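Local coordinates for protein putative xanthine dehydrogenase YAGS fad-binding subunit (Escherichia coli, PDB 5G5G) that probably oxidises aldehydes in the periplasm as the molybdenum-bearing subunit of a three-chain enzyme, holding a pterin cytosine dinucleotide and a dioxothiomolybdenum ion, at residues Ile176-Thr181 against Arg713-Pro718; Thr181-Ser186 against Met639-Val644; Ala189-Ala194 against Trp207-Met212; Leu270-Ile275 against His654-Tyr659; Glu305-Asn310 against Gly335-Thr340. All coordinates share one frame; numbering follows the deposited sequence.

Interaction 1. Residues Ile176-Thr181 against Arg713-Pro718; sequences IDATYT and RVRDYP
Arg-715 runs its methylene chain obliquely past the CD2-CE2 side of the Tyr-180 ring: CB of Arg-715 meets CD2 of Tyr-180 at 3.5 Å, and CD of Arg-715 comes 3.6 Å from CE2 of Tyr-180. With CG anti to its carbonyl carbon (chi1 -54°) and the chain straight from CG to NE, Arg-715 runs on until NE lies 4.1 Å from CB of Ala-178. Ring and guanidinium planes stand 65° apart, which identifies aliphatic packing and not a stacked cation-pi pair. Both polar ends converge on Glu-367 of helix 354-372, Arg-715 NH2 through a salt bridge and Tyr-180 OH through a hydrogen bond.

Thr-181 supplies the backbone link. Its N donates to Arg-715 O at 2.9 Å, and its O accepts from Tyr-717 N at 3.0 Å in a nearly straight bond (170°). Together they make a single beta bridge between Thr-181 and Asp-716, joining the loop after helix 698-710 to strand 174-182, an outermost strand of its five-stranded sheet within this chain. Water 1 adds a relay, 2.8 Å from Thr-181 OG1 and donating to Tyr-717 O at 2.7 Å. Chemically, the two backbone bonds set Thr-181 beside Asp-716, while the shared Glu-367 carboxylate probably helps hold arginine and tyrosine together.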
# COMPACT_ATOMS: atom_id res chain seq x y z
N ILE C 176 28.07 -1.57 22.93
CA ILE C 176 27.86 -2.02 21.53
C ILE C 176 28.27 -0.93 20.56
O ILE C 176 28.27 0.25 20.92
CB ILE C 176 26.40 -2.50 21.23
CG1 ILE C 176 25.41 -1.36 21.38
CG2 ILE C 176 25.99 -3.66 22.13
CD1 ILE C 176 25.15 -0.60 20.08
N ASP C 177 28.67 -1.35 19.36
CA ASP C 177 29.00 -0.47 18.22
C ASP C 177 28.47 -1.21 17.00
O ASP C 177 28.99 -2.26 16.66
CB ASP C 177 30.51 -0.25 18.11
CG ASP C 177 30.91 0.66 16.95
OD1 ASP C 177 30.25 0.64 15.93
OD2 ASP C 177 31.94 1.37 17.02
N ALA C 178 27.41 -0.68 16.39
CA ALA C 178 26.71 -1.41 15.35
C ALA C 178 26.18 -0.44 14.35
O ALA C 178 25.94 0.72 14.69
CB ALA C 178 25.55 -2.24 15.90
N THR C 179 26.02 -0.93 13.12
CA THR C 179 25.52 -0.13 12.00
C THR C 179 24.27 -0.79 11.50
O THR C 179 24.20 -2.01 11.40
CB THR C 179 26.60 -0.00 10.89
OG1 THR C 179 27.76 0.65 11.44
CG2 THR C 179 26.14 0.77 9.65
N TYR C 180 23.30 0.04 11.13
CA TYR C 180 21.97 -0.39 10.68
C TYR C 180 21.58 0.41 9.42
O TYR C 180 22.00 1.54 9.20
CB TYR C 180 20.89 -0.19 11.75
CG TYR C 180 21.25 -0.76 13.09
CD1 TYR C 180 22.08 -0.05 13.97
CD2 TYR C 180 20.81 -2.01 13.48
CE1 TYR C 180 22.42 -0.61 15.19
CE2 TYR C 180 21.16 -2.56 14.69
CZ TYR C 180 21.95 -1.85 15.55
OH TYR C 180 22.38 -2.41 16.74
N THR C 181 20.82 -0.25 8.56
CA THR C 181 20.25 0.43 7.39
C THR C 181 18.76 0.21 7.28
O THR C 181 18.25 -0.88 7.62
CB THR C 181 20.93 0.06 6.05
OG1 THR C 181 20.72 -1.33 5.76
CG2 THR C 181 22.40 0.31 6.12
N ARG C 713 20.81 -11.90 14.11
CA ARG C 713 20.59 -10.45 14.04
C ARG C 713 20.68 -9.98 12.61
O ARG C 713 21.62 -10.34 11.90
CB ARG C 713 21.65 -9.70 14.81
CG ARG C 713 21.60 -9.91 16.29
CD ARG C 713 20.52 -9.08 16.92
NE ARG C 713 20.62 -9.23 18.37
CZ ARG C 713 19.70 -8.81 19.23
NH1 ARG C 713 18.59 -8.23 18.83
NH2 ARG C 713 19.91 -9.00 20.52
N VAL C 714 19.67 -9.26 12.15
CA VAL C 714 19.72 -8.69 10.83
C VAL C 714 19.56 -7.18 11.00
O VAL C 714 18.55 -6.69 11.54
CB VAL C 714 18.58 -9.23 9.94
CG1 VAL C 714 18.59 -8.57 8.56
CG2 VAL C 714 18.67 -10.75 9.87
N ARG C 715 20.55 -6.43 10.52
CA ARG C 715 20.57 -4.99 10.78
C ARG C 715 20.28 -4.14 9.55
O ARG C 715 20.30 -2.92 9.63
CB ARG C 715 21.93 -4.63 11.40
CG ARG C 715 22.28 -5.43 12.63
CD ARG C 715 23.52 -4.88 13.31
NE ARG C 715 23.81 -5.66 14.49
CZ ARG C 715 24.45 -6.82 14.50
NH1 ARG C 715 24.96 -7.33 13.37
NH2 ARG C 715 24.66 -7.44 15.65
N ASP C 716 20.06 -4.78 8.41
CA ASP C 716 19.66 -4.14 7.17
C ASP C 716 18.22 -4.58 6.84
O ASP C 716 17.95 -5.73 6.52
CB ASP C 716 20.63 -4.42 6.00
CG ASP C 716 20.75 -5.88 5.66
OD1 ASP C 716 21.09 -6.65 6.57
OD2 ASP C 716 20.50 -6.26 4.48
N TYR C 717 17.29 -3.66 7.02
CA TYR C 717 15.88 -3.96 6.77
C TYR C 717 15.58 -3.93 5.26
O TYR C 717 16.31 -3.26 4.52
CB TYR C 717 15.03 -2.92 7.43
CG TYR C 717 14.93 -2.96 8.92
CD1 TYR C 717 15.82 -2.23 9.74
CD2 TYR C 717 13.89 -3.62 9.51
CE1 TYR C 717 15.67 -2.21 11.14
CE2 TYR C 717 13.69 -3.57 10.88
CZ TYR C 717 14.57 -2.86 11.69
OH TYR C 717 14.30 -2.83 13.03
N PRO C 718 14.52 -4.61 4.78
CA PRO C 718 13.65 -5.48 5.55
C PRO C 718 14.29 -6.84 5.80
O PRO C 718 15.24 -7.26 5.10
CB PRO C 718 12.41 -5.62 4.63
CG PRO C 718 12.98 -5.48 3.25
CD PRO C 718 14.14 -4.55 3.34
O HOH W 1 18.29 -1.36 4.41

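Interaction 2. Residues Thr181-Ser186 against Met639-Val644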
# COMPACT_ATOMS: atom_id res chain seq x y z
N THR C 181 20.82 -0.25 8.56
CA THR C 181 20.25 0.43 7.39
C THR C 181 18.76 0.21 7.28
O THR C 181 18.25 -0.88 7.62
CB THR C 181 20.93 0.06 6.05
OG1 THR C 181 20.72 -1.33 5.76
CG2 THR C 181 22.40 0.31 6.12
N THR C 182 18.11 1.23 6.74
CA THR C 182 16.70 1.19 6.30
C THR C 182 16.64 1.67 4.86
O THR C 182 17.38 2.56 4.47
CB THR C 182 15.79 2.03 7.13
OG1 THR C 182 16.14 3.42 7.01
CG2 THR C 182 15.91 1.64 8.59
N PRO C 183 15.77 1.05 4.06
CA PRO C 183 15.70 1.38 2.66
C PRO C 183 14.79 2.57 2.40
O PRO C 183 14.02 3.02 3.29
CB PRO C 183 15.05 0.08 2.06
CG PRO C 183 14.12 -0.35 3.11
CD PRO C 183 14.81 -0.00 4.42
N ASP C 184 14.83 3.06 1.15
CA ASP C 184 13.82 3.97 0.71
C ASP C 184 12.45 3.29 0.78
O ASP C 184 12.30 2.07 0.48
CB ASP C 184 14.13 4.44 -0.72
CG ASP C 184 15.48 5.11 -0.82
OD1 ASP C 184 15.56 6.27 -0.41
OD2 ASP C 184 16.43 4.44 -1.34
N GLN C 185 11.45 4.02 1.27
CA GLN C 185 10.09 3.48 1.38
C GLN C 185 9.09 4.40 0.69
O GLN C 185 9.32 5.62 0.55
CB GLN C 185 9.67 3.23 2.86
CG GLN C 185 10.61 2.28 3.58
CD GLN C 185 10.42 2.24 5.10
OE1 GLN C 185 9.87 3.16 5.69
NE2 GLN C 185 10.96 1.18 5.74
N SER C 186 7.94 3.83 0.40
CA SER C 186 6.90 4.51 -0.38
C SER C 186 5.56 4.50 0.31
O SER C 186 5.15 3.50 0.89
CB SER C 186 6.80 3.84 -1.80
OG SER C 186 6.22 4.71 -2.74
N MET C 639 9.03 -6.68 4.46
CA MET C 639 8.80 -6.77 3.00
C MET C 639 9.00 -5.50 2.19
O MET C 639 9.31 -5.62 0.99
CB MET C 639 7.40 -7.35 2.75
CG MET C 639 6.28 -6.51 3.34
SD MET C 639 4.62 -7.22 3.15
CE MET C 639 4.57 -8.43 4.46
N GLU C 640 8.87 -4.31 2.77
CA GLU C 640 8.90 -3.06 2.00
C GLU C 640 10.30 -2.58 1.68
O GLU C 640 11.17 -2.44 2.57
CB GLU C 640 8.18 -1.98 2.78
CG GLU C 640 6.71 -2.11 2.78
CD GLU C 640 5.95 -1.01 3.49
OE1 GLU C 640 6.24 0.21 3.30
OE2 GLU C 640 4.97 -1.35 4.21
N GLU C 641 10.58 -2.39 0.40
CA GLU C 641 11.82 -1.75 -0.01
C GLU C 641 11.66 -1.24 -1.45
O GLU C 641 11.30 -2.01 -2.33
CB GLU C 641 12.99 -2.74 0.06
CG GLU C 641 14.22 -2.30 -0.71
CD GLU C 641 15.47 -3.10 -0.39
OE1 GLU C 641 15.38 -4.20 0.23
OE2 GLU C 641 16.57 -2.63 -0.79
N LEU C 642 12.01 0.02 -1.68
CA LEU C 642 12.19 0.50 -3.06
C LEU C 642 13.61 0.09 -3.46
O LEU C 642 14.58 0.64 -2.97
CB LEU C 642 12.05 2.01 -3.16
CG LEU C 642 10.63 2.57 -2.98
CD1 LEU C 642 10.63 4.09 -2.75
CD2 LEU C 642 9.75 2.25 -4.17
N ALA C 643 13.71 -0.85 -4.40
CA ALA C 643 14.96 -1.30 -4.94
C ALA C 643 15.59 -0.23 -5.81
O ALA C 643 15.07 0.08 -6.88
CB ALA C 643 14.74 -2.55 -5.74
N VAL C 644 16.76 0.26 -5.40
CA VAL C 644 17.48 1.24 -6.18
C VAL C 644 18.36 0.58 -7.24
O VAL C 644 19.18 -0.31 -6.92
CB VAL C 644 18.38 2.10 -5.28
CG1 VAL C 644 19.27 3.03 -6.11
CG2 VAL C 644 17.53 2.89 -4.30
O HOH W 2 16.17 1.87 -1.03
O HOH W 3 11.85 -1.41 5.05
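Leu-642 and Asp-184 meet through both backbone and side chain. Leu-642 N donates to Asp-184 O at 3.0 Å, and the bond is nearly straight (173°). With CG anti to its carbonyl carbon (chi1 -71°), Leu-642 sends its branched end along the residues that follow Asp-184, so that CD1 rests 3.8 Å from Gln-185 C and 4.0 Å from Ser-186 CB. Asp-184 also has CG beside its backbone N; this turns OD2 to the same side as Leu-642 O, and water 2 bridges them. That water accepts from Asp-184 N and donates both to Asp-184 OD2, at 2.6 Å, and to Leu-642 O, at 2.8 Å. The same OD2 lies 3.5 Å from Val-644 CG2, while OD1 takes Ala-284 N.

Glu-641 holds CG anti to N (chi1 164°), and its extended chain crosses the Pro-183 ring at about a right angle, CG of Glu-641 being 3.7 Å from CB of Pro-183. Further along, water 3 bridges Gln-185 NE2 to Glu-640 O, and Gln-185 OE1 is occupied by Arg-282. The contact thus joins the loop leaving strand 174-182 to the one leaving helix 619-638. Its chemistry implies a buried seam where ordered water satisfies polar groups that the one direct bond does not reach.

Interaction 3. Residues Ala189-Ala194 against Trp207-Met212; sequences AMEPHA and WTSNQM
The hydroxyl of Ser-209 meets the carboxylate of Glu-191 from above its plane: Ser-209 OG donates to Glu-191 OE1 at 2.6 Å, yet lies 54° out of that plane. Glu-191 reaches across with CG anti to its N (chi1 179°) and an extended chain, while Ser-209 likewise holds OG anti to its own N (chi1 -172°). Both residues are buried, and each polar atom has a second partner, since Glu-191 OE1 also accepts from Gly-239 N and Ser-209 OG is bonded to Lys-245 NZ. Replacing Glu-191 with an alanine would probably leave Ser-209 OG and Gly-239 N without their common acceptor.

Beside this bond the backbones touch more lightly. Thr-208 CA approaches Ala-194 O at 3.5 Å in a CA-H...O contact, where strands 194-200 and 203-208 pair. Beyond Ser-209 the chain makes an Asx turn, Asn-210 OD1 accepting from Met-212 N at 2.8 Å, and Met-212 occupies the N-cap position of helix 213-224. Between them sits Gln-211, whose NE2 is hydrogen-bonded to an oxygen of the dioxothiomolybdenum ion. Such a glutamine beside the metal is characteristic of the molybdenum site of the xanthine dehydrogenase family.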
# COMPACT_ATOMS: atom_id res chain seq x y z
N ALA C 189 -0.39 5.12 -0.81
CA ALA C 189 -1.78 5.43 -0.43
C ALA C 189 -2.69 4.90 -1.52
O ALA C 189 -2.37 5.02 -2.71
CB ALA C 189 -1.98 6.93 -0.26
N MET C 190 -3.82 4.32 -1.11
CA MET C 190 -4.61 3.55 -2.07
C MET C 190 -5.25 4.44 -3.10
O MET C 190 -5.50 3.98 -4.19
CB MET C 190 -5.63 2.68 -1.36
CG MET C 190 -6.17 1.53 -2.20
SD MET C 190 -4.94 0.40 -2.86
CE MET C 190 -4.01 0.03 -1.42
N GLU C 191 -5.52 5.71 -2.77
CA GLU C 191 -5.97 6.68 -3.79
C GLU C 191 -4.75 7.29 -4.47
O GLU C 191 -4.00 8.02 -3.83
CB GLU C 191 -6.90 7.77 -3.20
CG GLU C 191 -7.37 8.81 -4.21
CD GLU C 191 -7.84 10.12 -3.56
OE1 GLU C 191 -7.50 10.39 -2.37
OE2 GLU C 191 -8.53 10.88 -4.26
N PRO C 192 -4.62 7.08 -5.79
CA PRO C 192 -3.57 7.76 -6.51
C PRO C 192 -3.78 9.25 -6.37
O PRO C 192 -4.95 9.72 -6.36
CB PRO C 192 -3.83 7.31 -7.99
CG PRO C 192 -4.46 5.96 -7.89
CD PRO C 192 -5.36 6.15 -6.66
N HIS C 193 -2.70 10.00 -6.39
CA HIS C 193 -2.80 11.44 -6.37
C HIS C 193 -3.66 11.88 -7.57
O HIS C 193 -3.47 11.41 -8.69
CB HIS C 193 -1.43 12.10 -6.50
CG HIS C 193 -0.54 11.90 -5.33
ND1 HIS C 193 -0.00 10.68 -4.99
CD2 HIS C 193 -0.08 12.78 -4.41
CE1 HIS C 193 0.75 10.82 -3.92
NE2 HIS C 193 0.73 12.08 -3.55
N ALA C 194 -4.61 12.77 -7.32
CA ALA C 194 -5.46 13.31 -8.36
C ALA C 194 -6.04 14.67 -8.05
O ALA C 194 -6.27 14.99 -6.88
CB ALA C 194 -6.60 12.33 -8.66
N TRP C 207 -10.25 20.69 -6.90
CA TRP C 207 -10.63 19.54 -6.09
C TRP C 207 -9.41 18.64 -6.12
O TRP C 207 -8.84 18.35 -7.19
CB TRP C 207 -11.79 18.81 -6.72
CG TRP C 207 -13.11 19.56 -6.67
CD1 TRP C 207 -14.12 19.35 -5.79
CD2 TRP C 207 -13.56 20.62 -7.53
NE1 TRP C 207 -15.18 20.20 -6.05
CE2 TRP C 207 -14.87 20.98 -7.12
CE3 TRP C 207 -13.01 21.28 -8.66
CZ2 TRP C 207 -15.63 21.99 -7.78
CZ3 TRP C 207 -13.73 22.30 -9.25
CH2 TRP C 207 -15.04 22.64 -8.84
N THR C 208 -8.98 18.19 -4.95
CA THR C 208 -7.70 17.49 -4.91
C THR C 208 -7.68 16.51 -3.75
O THR C 208 -8.69 16.34 -3.04
CB THR C 208 -6.53 18.54 -4.82
OG1 THR C 208 -5.25 17.92 -5.04
CG2 THR C 208 -6.56 19.23 -3.47
N SER C 209 -6.52 15.84 -3.59
CA SER C 209 -6.28 14.87 -2.54
C SER C 209 -5.05 15.40 -1.78
O SER C 209 -3.94 15.32 -2.29
CB SER C 209 -6.04 13.47 -3.15
OG SER C 209 -5.98 12.48 -2.12
N ASN C 210 -5.28 16.09 -0.66
CA ASN C 210 -4.22 16.82 0.01
C ASN C 210 -4.52 16.87 1.51
O ASN C 210 -5.64 17.15 1.89
CB ASN C 210 -4.08 18.22 -0.61
CG ASN C 210 -2.78 18.89 -0.21
OD1 ASN C 210 -2.55 19.17 0.95
ND2 ASN C 210 -1.88 19.10 -1.17
N GLN C 211 -3.48 16.66 2.32
CA GLN C 211 -3.58 16.63 3.77
C GLN C 211 -3.64 18.05 4.39
O GLN C 211 -4.05 18.19 5.56
CB GLN C 211 -2.36 15.91 4.36
CG GLN C 211 -2.21 14.44 3.96
CD GLN C 211 -0.94 13.75 4.43
OE1 GLN C 211 -0.30 12.99 3.69
NE2 GLN C 211 -0.56 14.03 5.68
N MET C 212 -3.17 19.05 3.66
CA MET C 212 -2.87 20.40 4.20
C MET C 212 -3.44 21.46 3.30
O MET C 212 -2.80 21.87 2.33
CB MET C 212 -1.36 20.58 4.32
CG MET C 212 -0.65 19.64 5.28
SD MET C 212 -1.01 20.23 6.96
CE MET C 212 -0.06 19.18 7.98
O HOH W 4 -3.41 14.63 -5.12

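Interaction 4. Residues Leu270-Ile275 against His654-Tyr659; sequences LPRPSI and HDMAGY
Arg-272 and Met-656 pack side chain on side chain. In one of the two conformers deposited for Met-656, CE lies over the centre of one guanidinium face, 3.8 Å from Arg-272 CZ; the second conformer makes this methyl position less certain. Both chains are folded at chi2 and chi3 (chi2 61° in Arg-272, 65° in Met-656), bringing their ends together while the chains cross at a slant. Arg-272 NH2 is held by Ala-189 O and by a backbone group of a neighbouring subunit. A leucine in place of Arg-272 would probably leave those two backbone partners without their N-H donor.

The loop between strand 266-269 and helix 275-278 here meets the loop after strand 650-651. In the first, residues 272-274 form a 3-10 segment, with Ser-274 N donating to Pro-271 O. In the second, Asp-655 OD1 accepts from Ala-657 N at 2.8 Å, which makes an Asx turn, and from Gly-658 N at 2.7 Å, nearly in line with the C-O bond, which widens it to an Asx motif. Two backbone N-H groups thus hold the carboxylate in place.

Hydrogen bonding between the loops is slight. His-654 ND1 gives a weak bond to Pro-273 O, 2.8 Å long but bent to 129°. His-654 NE2 bonds an acidic side chain of another subunit. In the reverse direction, Pro-273 CA approaches His-654 O at 3.4 Å as a CA-H...O contact.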
# COMPACT_ATOMS: atom_id res chain seq x y z
N LEU C 270 -2.32 10.75 -11.21
CA LEU C 270 -0.98 10.17 -11.43
C LEU C 270 -1.16 8.64 -11.52
O LEU C 270 -1.61 8.01 -10.56
CB LEU C 270 -0.03 10.52 -10.31
CG LEU C 270 0.12 12.02 -9.99
CD1 LEU C 270 1.24 12.21 -8.98
CD2 LEU C 270 0.45 12.74 -11.24
N PRO C 271 -0.80 8.04 -12.64
CA PRO C 271 -0.96 6.57 -12.73
C PRO C 271 -0.09 5.87 -11.68
O PRO C 271 1.03 6.34 -11.41
CB PRO C 271 -0.45 6.26 -14.13
CG PRO C 271 -0.51 7.58 -14.89
CD PRO C 271 -0.32 8.64 -13.88
N ARG C 272 -0.59 4.77 -11.11
CA ARG C 272 0.10 4.07 -10.03
C ARG C 272 1.59 3.80 -10.38
O ARG C 272 2.46 4.03 -9.52
CB ARG C 272 -0.63 2.78 -9.63
CG ARG C 272 0.02 2.01 -8.49
CD ARG C 272 0.12 2.79 -7.21
NE ARG C 272 -1.20 3.05 -6.70
CZ ARG C 272 -1.48 3.75 -5.62
NH1 ARG C 272 -0.50 4.33 -4.91
NH2 ARG C 272 -2.76 3.88 -5.27
N PRO C 273 1.89 3.28 -11.58
CA PRO C 273 3.31 3.03 -11.90
C PRO C 273 4.24 4.24 -11.87
O PRO C 273 5.47 4.05 -11.75
CB PRO C 273 3.28 2.37 -13.29
CG PRO C 273 1.87 1.95 -13.52
CD PRO C 273 1.00 2.77 -12.65
N SER C 274 3.69 5.44 -11.98
CA SER C 274 4.47 6.67 -11.92
C SER C 274 4.68 7.22 -10.52
O SER C 274 5.57 8.06 -10.33
CB SER C 274 3.82 7.77 -12.75
OG SER C 274 2.69 8.29 -12.09
N ILE C 275 3.87 6.78 -9.57
CA ILE C 275 3.83 7.37 -8.24
C ILE C 275 5.15 7.20 -7.47
O ILE C 275 5.70 8.17 -7.01
CB ILE C 275 2.58 7.02 -7.43
CG1 ILE C 275 1.37 7.68 -8.12
CG2 ILE C 275 2.71 7.49 -5.98
CD1 ILE C 275 0.05 7.26 -7.54
N HIS C 654 8.44 -0.30 -9.07
CA HIS C 654 7.65 0.91 -8.87
C HIS C 654 6.16 0.78 -9.16
O HIS C 654 5.60 1.55 -9.90
CB HIS C 654 8.27 2.13 -9.57
CG HIS C 654 8.46 1.98 -11.06
ND1 HIS C 654 7.45 2.13 -11.97
CD2 HIS C 654 9.59 1.78 -11.79
CE1 HIS C 654 7.92 2.01 -13.20
NE2 HIS C 654 9.22 1.80 -13.11
N ASP C 655 5.52 -0.18 -8.51
CA ASP C 655 4.10 -0.36 -8.58
C ASP C 655 3.61 -1.11 -7.35
O ASP C 655 4.40 -1.37 -6.42
CB ASP C 655 3.68 -0.96 -9.92
CG ASP C 655 4.16 -2.39 -10.10
OD1 ASP C 655 4.14 -3.19 -9.14
OD2 ASP C 655 4.59 -2.69 -11.22
N MET C 656 2.31 -1.40 -7.34
CA MET C 656 1.60 -1.94 -6.19
C MET C 656 1.73 -3.48 -6.13
O MET C 656 1.20 -4.06 -5.18
CB MET C 656 0.16 -1.40 -6.25
CG MET C 656 -0.87 -1.79 -5.20
SD MET C 656 -0.53 -1.21 -3.50
CE MET C 656 -1.08 0.51 -3.58
N ALA C 657 2.43 -4.11 -7.09
CA ALA C 657 2.84 -5.53 -7.00
C ALA C 657 4.33 -5.63 -6.64
O ALA C 657 4.69 -6.40 -5.72
CB ALA C 657 2.58 -6.26 -8.31
N GLY C 658 5.18 -4.84 -7.29
CA GLY C 658 6.60 -4.89 -7.02
C GLY C 658 7.03 -4.41 -5.61
O GLY C 658 7.99 -4.95 -5.01
N TYR C 659 6.39 -3.34 -5.14
CA TYR C 659 6.64 -2.81 -3.78
C TYR C 659 5.59 -3.42 -2.91
O TYR C 659 4.40 -3.09 -3.06
CB TYR C 659 6.56 -1.30 -3.78
CG TYR C 659 6.86 -0.69 -2.39
CD1 TYR C 659 5.84 -0.53 -1.42
CD2 TYR C 659 8.14 -0.30 -2.06
CE1 TYR C 659 6.10 0.04 -0.18
CE2 TYR C 659 8.42 0.27 -0.86
CZ TYR C 659 7.40 0.45 0.09
OH TYR C 659 7.69 1.02 1.31

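Interaction 5. Residues Glu305-Asn310 against Gly335-Thr340; sequences ESWSGN and GLRLAT
Arg-337 keeps CG anti to its carbonyl carbon (chi1 -55°), which brings CG over the same face of the Trp-307 ring that the strand pairing already sets beneath CB; the bend at chi2 (-75°) then turns the rest of the chain toward Glu-305. Arg-337 CB stands 3.4 Å from the centroid of the Trp-307 five-membered ring and only 16° off its normal, a CH-pi contact. Trp-307 NE1 is tied to Val-150 O, and Lys-147 adds a cation-pi contact to the ring.

At the charged end, Glu-305 OE2 and Arg-337 NH2 are 3.3 Å apart. The oxygen lies well out of the guanidinium plane, so this salt bridge works by charge alone, with no N-H aimed at it. Water 5 joins the two groups, donating to Glu-305 OE1 at 3.1 Å and accepting from Arg-337 NE at 3.2 Å. Arg-337 NH1 donates to Leu-336 O at 2.8 Å and is paired with Asp-159, while Glu-305 OE2 also bonds His-333; these ties would limit rotation of the guanidinium. The group sits close over Gly-335, where a CB would come within 2.9 Å of Arg-337 NH1.

On the other face Leu-338 CD1 lies against Ser-308, whose OG is hydrogen-bonded to Glu-317 N and shares water 6 with Arg-337 O. Five backbone hydrogen bonds join the strands, among them Arg-337 N to Ser-306 O at 2.8 Å. Regular pairing from Glu-305 with Gly-335 to Asn-310 with Thr-340 defines 299-310 and 331-340 as neighbouring parallel strands of a mixed beta-sheet.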
# COMPACT_ATOMS: atom_id res chain seq x y z
N GLU C 305 24.66 8.49 14.94
CA GLU C 305 24.85 9.29 13.71
C GLU C 305 24.03 8.63 12.62
O GLU C 305 23.92 7.42 12.57
CB GLU C 305 26.30 9.40 13.34
CG GLU C 305 27.11 10.17 14.36
CD GLU C 305 28.54 10.42 13.96
OE1 GLU C 305 29.10 9.66 13.14
OE2 GLU C 305 29.11 11.42 14.46
N SER C 306 23.42 9.44 11.77
CA SER C 306 22.64 8.94 10.65
C SER C 306 22.95 9.67 9.36
O SER C 306 23.09 10.91 9.35
CB SER C 306 21.16 9.06 10.96
OG SER C 306 20.39 8.40 9.95
N TRP C 307 23.12 8.89 8.31
CA TRP C 307 23.31 9.39 6.95
C TRP C 307 22.03 9.12 6.15
O TRP C 307 21.45 8.05 6.22
CB TRP C 307 24.45 8.64 6.28
CG TRP C 307 25.81 9.11 6.62
CD1 TRP C 307 26.61 9.88 5.87
CD2 TRP C 307 26.55 8.77 7.81
NE1 TRP C 307 27.82 10.11 6.55
CE2 TRP C 307 27.80 9.41 7.72
CE3 TRP C 307 26.26 8.02 8.95
CZ2 TRP C 307 28.78 9.31 8.77
CZ3 TRP C 307 27.21 7.93 9.98
CH2 TRP C 307 28.43 8.58 9.88
N SER C 308 21.61 10.11 5.37
CA SER C 308 20.54 9.96 4.38
C SER C 308 20.92 10.89 3.24
O SER C 308 21.83 11.73 3.39
CB SER C 308 19.14 10.33 4.96
OG SER C 308 19.03 11.75 5.18
N GLY C 309 20.23 10.76 2.14
CA GLY C 309 20.50 11.59 0.98
C GLY C 309 19.27 12.23 0.39
O GLY C 309 18.13 11.80 0.63
N ASN C 310 19.49 13.29 -0.37
CA ASN C 310 18.38 13.93 -1.06
C ASN C 310 18.89 14.80 -2.19
O ASN C 310 20.12 15.04 -2.34
CB ASN C 310 17.55 14.80 -0.06
CG ASN C 310 16.08 14.73 -0.32
OD1 ASN C 310 15.66 14.59 -1.49
ND2 ASN C 310 15.28 14.85 0.72
N GLY C 335 24.16 13.28 15.59
CA GLY C 335 24.48 14.02 14.41
C GLY C 335 23.86 13.48 13.16
O GLY C 335 23.74 12.27 12.99
N LEU C 336 23.47 14.40 12.27
CA LEU C 336 22.99 14.04 10.94
C LEU C 336 24.03 14.32 9.89
O LEU C 336 24.81 15.29 9.99
CB LEU C 336 21.68 14.79 10.57
CG LEU C 336 20.46 14.52 11.44
CD1 LEU C 336 19.31 15.43 11.00
CD2 LEU C 336 20.10 13.04 11.39
N ARG C 337 24.03 13.49 8.85
CA ARG C 337 24.91 13.66 7.70
C ARG C 337 24.04 13.55 6.44
O ARG C 337 23.33 12.55 6.27
CB ARG C 337 25.99 12.62 7.73
CG ARG C 337 26.82 12.58 9.06
CD ARG C 337 27.74 13.70 9.11
NE ARG C 337 28.54 13.65 10.37
CZ ARG C 337 28.19 14.19 11.54
NH1 ARG C 337 27.09 14.92 11.64
NH2 ARG C 337 29.04 14.12 12.58
N LEU C 338 24.11 14.57 5.59
CA LEU C 338 23.22 14.65 4.44
C LEU C 338 24.02 14.57 3.13
O LEU C 338 24.76 15.50 2.81
CB LEU C 338 22.40 15.96 4.53
CG LEU C 338 21.39 16.13 3.39
CD1 LEU C 338 20.38 15.02 3.28
CD2 LEU C 338 20.73 17.48 3.61
N ALA C 339 23.87 13.47 2.41
CA ALA C 339 24.48 13.33 1.08
C ALA C 339 23.58 13.95 0.04
O ALA C 339 22.37 14.10 0.25
CB ALA C 339 24.71 11.87 0.74
N THR C 340 24.18 14.21 -1.12
CA THR C 340 23.42 14.59 -2.31
C THR C 340 23.18 13.36 -3.18
O THR C 340 24.12 12.74 -3.64
CB THR C 340 24.14 15.70 -3.06
OG1 THR C 340 24.17 16.81 -2.18
CG2 THR C 340 23.36 16.10 -4.32
O HOH W 5 30.66 11.42 11.14
O HOH W 6 20.73 12.76 7.20

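How the interactions relate
Interactions 1 and 2 share Thr-181 and lie about 14 Å apart between centres, with Pro-718 CD packed 3.4 Å from Glu-641 OE1. Interaction 5 lies in the sheet that includes strand 174-182 of interaction 1, the two centres about 17 Å apart. Tyr-659 couples interactions 2 and 4: its OH is 2.6 Å from Glu-640 OE1 and 3.0 Å from Ser-186 N, both probable hydrogen bonds. Interactions 4 and 3 meet through Leu-270 N, 2.8 Å from His-193 O, as well as through Arg-272. A connected path therefore runs from interaction 1 to interaction 3, which holds Gln-211 of the molybdenum pocket; the Gln-185 side chain of interaction 2 is about 11 Å from that ion.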